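Local coordinates for protein D-lactate dehydrogenase (Fermentative) (Pseudomonas aeruginosa, PDB 6ABJ) that probably reduces pyruvate to D-lactate with NADH, as a tetrameric fermentative dehydrogenase of the D-isomer specific 2-hydroxyacid family, at residues I171-T174 with F175-M179. Residues are numbered along the deposited sequence; the frame is centred on the assembly and turned at random.
Sequences IGET and FARIM
E173 and R177, one helical turn apart, run side by side and close a salt bridge from E173 OE2 to R177 NH2 at 3.0 Å. Followed outward, R177 begins with CB 3.7 Å from the backbone O of E173. CG stands anti to the backbone N (chi1 179°), and a bend at chi3, 30°, folds the chain back toward the preceding turn. R177 CZ lies 3.7 Å from E173 OE2, and the backbone O of E173 sits over one guanidinium face, offset toward the rim. At the tip NH2 makes a nearly straight bond, lying with its acceptor in the guanidinium plane, whereas OE2 is met on its anti side and somewhat out of the carboxylate plane. The two planes stand nearly perpendicular, 83° apart, and R177 NH1 stays 3.6 Å from E173 OE2. The other carboxylate oxygen, OE1, bridges to R196, so E173 is shared between two arginines. Along the backbone, the N-H groups of F175, A176, R177 and I178 bond to the carbonyls four residues earlier, while I178 CG1 rests 3.4 Å from T174 O. I171 belongs to the NADH site, and G172 fits the last glycine of a GxGxxG pattern, consistent with a Rossmann beta-alpha-beta unit, helix 170-181 linking strands 162-166 and 185-189.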
ATOM      1  N   ILE B 171     -33.375   6.121   1.621  1.00 30.79           N
ATOM      2  CA  ILE B 171     -32.070   5.442   1.696  1.00 31.07           C
ATOM      3  C   ILE B 171     -32.014   4.672   3.022  1.00 29.57           C
ATOM      4  O   ILE B 171     -31.651   3.489   3.048  1.00 32.56           O
ATOM      5  CB  ILE B 171     -30.908   6.428   1.533  1.00 31.92           C
ATOM      6  CG1 ILE B 171     -30.951   7.122   0.177  1.00 32.95           C
ATOM      7  CG2 ILE B 171     -29.585   5.635   1.611  1.00 31.47           C
ATOM      8  CD1 ILE B 171     -29.963   8.262  -0.007  1.00 35.01           C
ATOM      9  N   GLY B 172     -32.419   5.318   4.105  1.00 29.48           N
ATOM     10  CA  GLY B 172     -32.402   4.675   5.431  1.00 28.12           C
ATOM     11  C   GLY B 172     -33.239   3.422   5.441  1.00 31.30           C
ATOM     12  O   GLY B 172     -32.861   2.392   6.032  1.00 27.60           O
ATOM     13  N   GLU B 173     -34.407   3.486   4.805  1.00 30.85           N
ATOM     14  CA  GLU B 173     -35.281   2.319   4.721  1.00 30.53           C
ATOM     15  C   GLU B 173     -34.645   1.197   3.917  1.00 28.46           C
ATOM     16  O   GLU B 173     -34.736   0.007   4.272  1.00 29.69           O
ATOM     17  CB  GLU B 173     -36.660   2.722   4.112  1.00 32.48           C
ATOM     18  CG  GLU B 173     -37.562   1.514   3.942  1.00 36.32           C
ATOM     19  CD  GLU B 173     -38.873   1.794   3.114  1.00 36.07           C
ATOM     20  OE1 GLU B 173     -39.320   2.961   3.095  1.00 36.56           O
ATOM     21  OE2 GLU B 173     -39.393   0.831   2.539  1.00 39.93           O
ATOM     22  N   THR B 174     -34.048   1.547   2.806  1.00 28.05           N
ATOM     23  CA  THR B 174     -33.393   0.581   1.951  1.00 29.44           C
ATOM     24  C   THR B 174     -32.250  -0.096   2.711  1.00 27.27           C
ATOM     25  O   THR B 174     -32.080  -1.323   2.673  1.00 25.51           O
ATOM     26  CB  THR B 174     -32.846   1.265   0.684  1.00 30.95           C
ATOM     27  OG1 THR B 174     -33.898   2.031   0.049  1.00 34.82           O
ATOM     28  CG2 THR B 174     -32.270   0.250  -0.307  1.00 31.44           C
ATOM     29  N   PHE B 175     -31.450   0.735   3.381  1.00 28.57           N
ATOM     30  CA  PHE B 175     -30.381   0.221   4.269  1.00 27.07           C
ATOM     31  C   PHE B 175     -30.960  -0.707   5.335  1.00 26.22           C
ATOM     32  O   PHE B 175     -30.444  -1.820   5.632  1.00 25.41           O
ATOM     33  CB  PHE B 175     -29.681   1.427   4.886  1.00 26.62           C
ATOM     34  CG  PHE B 175     -28.656   1.059   5.941  1.00 25.80           C
ATOM     35  CD1 PHE B 175     -27.432   0.581   5.549  1.00 25.98           C
ATOM     36  CD2 PHE B 175     -28.961   1.099   7.298  1.00 24.42           C
ATOM     37  CE1 PHE B 175     -26.457   0.223   6.511  1.00 26.08           C
ATOM     38  CE2 PHE B 175     -28.010   0.707   8.270  1.00 25.82           C
ATOM     39  CZ  PHE B 175     -26.753   0.302   7.860  1.00 24.58           C
ATOM     40  N   ALA B 176     -32.034  -0.267   5.967  1.00 26.75           N
ATOM     41  CA  ALA B 176     -32.638  -1.093   7.024  1.00 24.88           C
ATOM     42  C   ALA B 176     -33.050  -2.466   6.504  1.00 24.99           C
ATOM     43  O   ALA B 176     -32.816  -3.494   7.186  1.00 24.94           O
ATOM     44  CB  ALA B 176     -33.806  -0.366   7.679  1.00 27.09           C
ATOM     45  N   ARG B 177     -33.654  -2.539   5.311  1.00 27.95           N
ATOM     46  CA  ARG B 177     -34.110  -3.811   4.768  1.00 28.85           C
ATOM     47  C   ARG B 177     -32.931  -4.741   4.498  1.00 28.57           C
ATOM     48  O   ARG B 177     -32.960  -5.959   4.751  1.00 26.74           O
ATOM     49  CB  ARG B 177     -34.923  -3.601   3.435  1.00 34.18           C
ATOM     50  CG  ARG B 177     -35.418  -4.892   2.771  1.00 40.80           C
ATOM     51  CD  ARG B 177     -36.745  -4.728   1.964  1.00 47.74           C
ATOM     52  NE  ARG B 177     -36.848  -3.375   1.441  1.00 52.94           N
ATOM     53  CZ  ARG B 177     -37.647  -2.407   1.897  1.00 49.26           C
ATOM     54  NH1 ARG B 177     -38.506  -2.621   2.849  1.00 52.59           N
ATOM     55  NH2 ARG B 177     -37.561  -1.183   1.377  1.00 59.10           N
ATOM     56  N   ILE B 178     -31.849  -4.189   3.959  1.00 30.47           N
ATOM     57  CA  ILE B 178     -30.654  -5.028   3.742  1.00 27.97           C
ATOM     58  C   ILE B 178     -30.144  -5.557   5.054  1.00 28.12           C
ATOM     59  O   ILE B 178     -29.865  -6.735   5.156  1.00 27.11           O
ATOM     60  CB  ILE B 178     -29.528  -4.250   3.062  1.00 29.71           C
ATOM     61  CG1 ILE B 178     -29.950  -3.827   1.662  1.00 32.30           C
ATOM     62  CG2 ILE B 178     -28.312  -5.144   2.911  1.00 28.90           C
ATOM     63  CD1 ILE B 178     -29.042  -2.788   1.036  1.00 33.77           C
ATOM     64  N   MET B 179     -30.026  -4.703   6.077  1.00 26.35           N
ATOM     65  CA  MET B 179     -29.427  -5.166   7.329  1.00 26.40           C
ATOM     66  C   MET B 179     -30.353  -6.183   8.058  1.00 29.50           C
ATOM     67  O   MET B 179     -29.849  -7.120   8.723  1.00 27.51           O
ATOM     68  CB  MET B 179     -29.055  -4.017   8.270  1.00 25.74           C
ATOM     69  CG  MET B 179     -28.019  -3.046   7.699  1.00 24.26           C
ATOM     70  SD  MET B 179     -26.483  -3.923   7.219  1.00 25.29           S
ATOM     71  CE  MET B 179     -25.833  -4.333   8.829  1.00 22.96           C
TER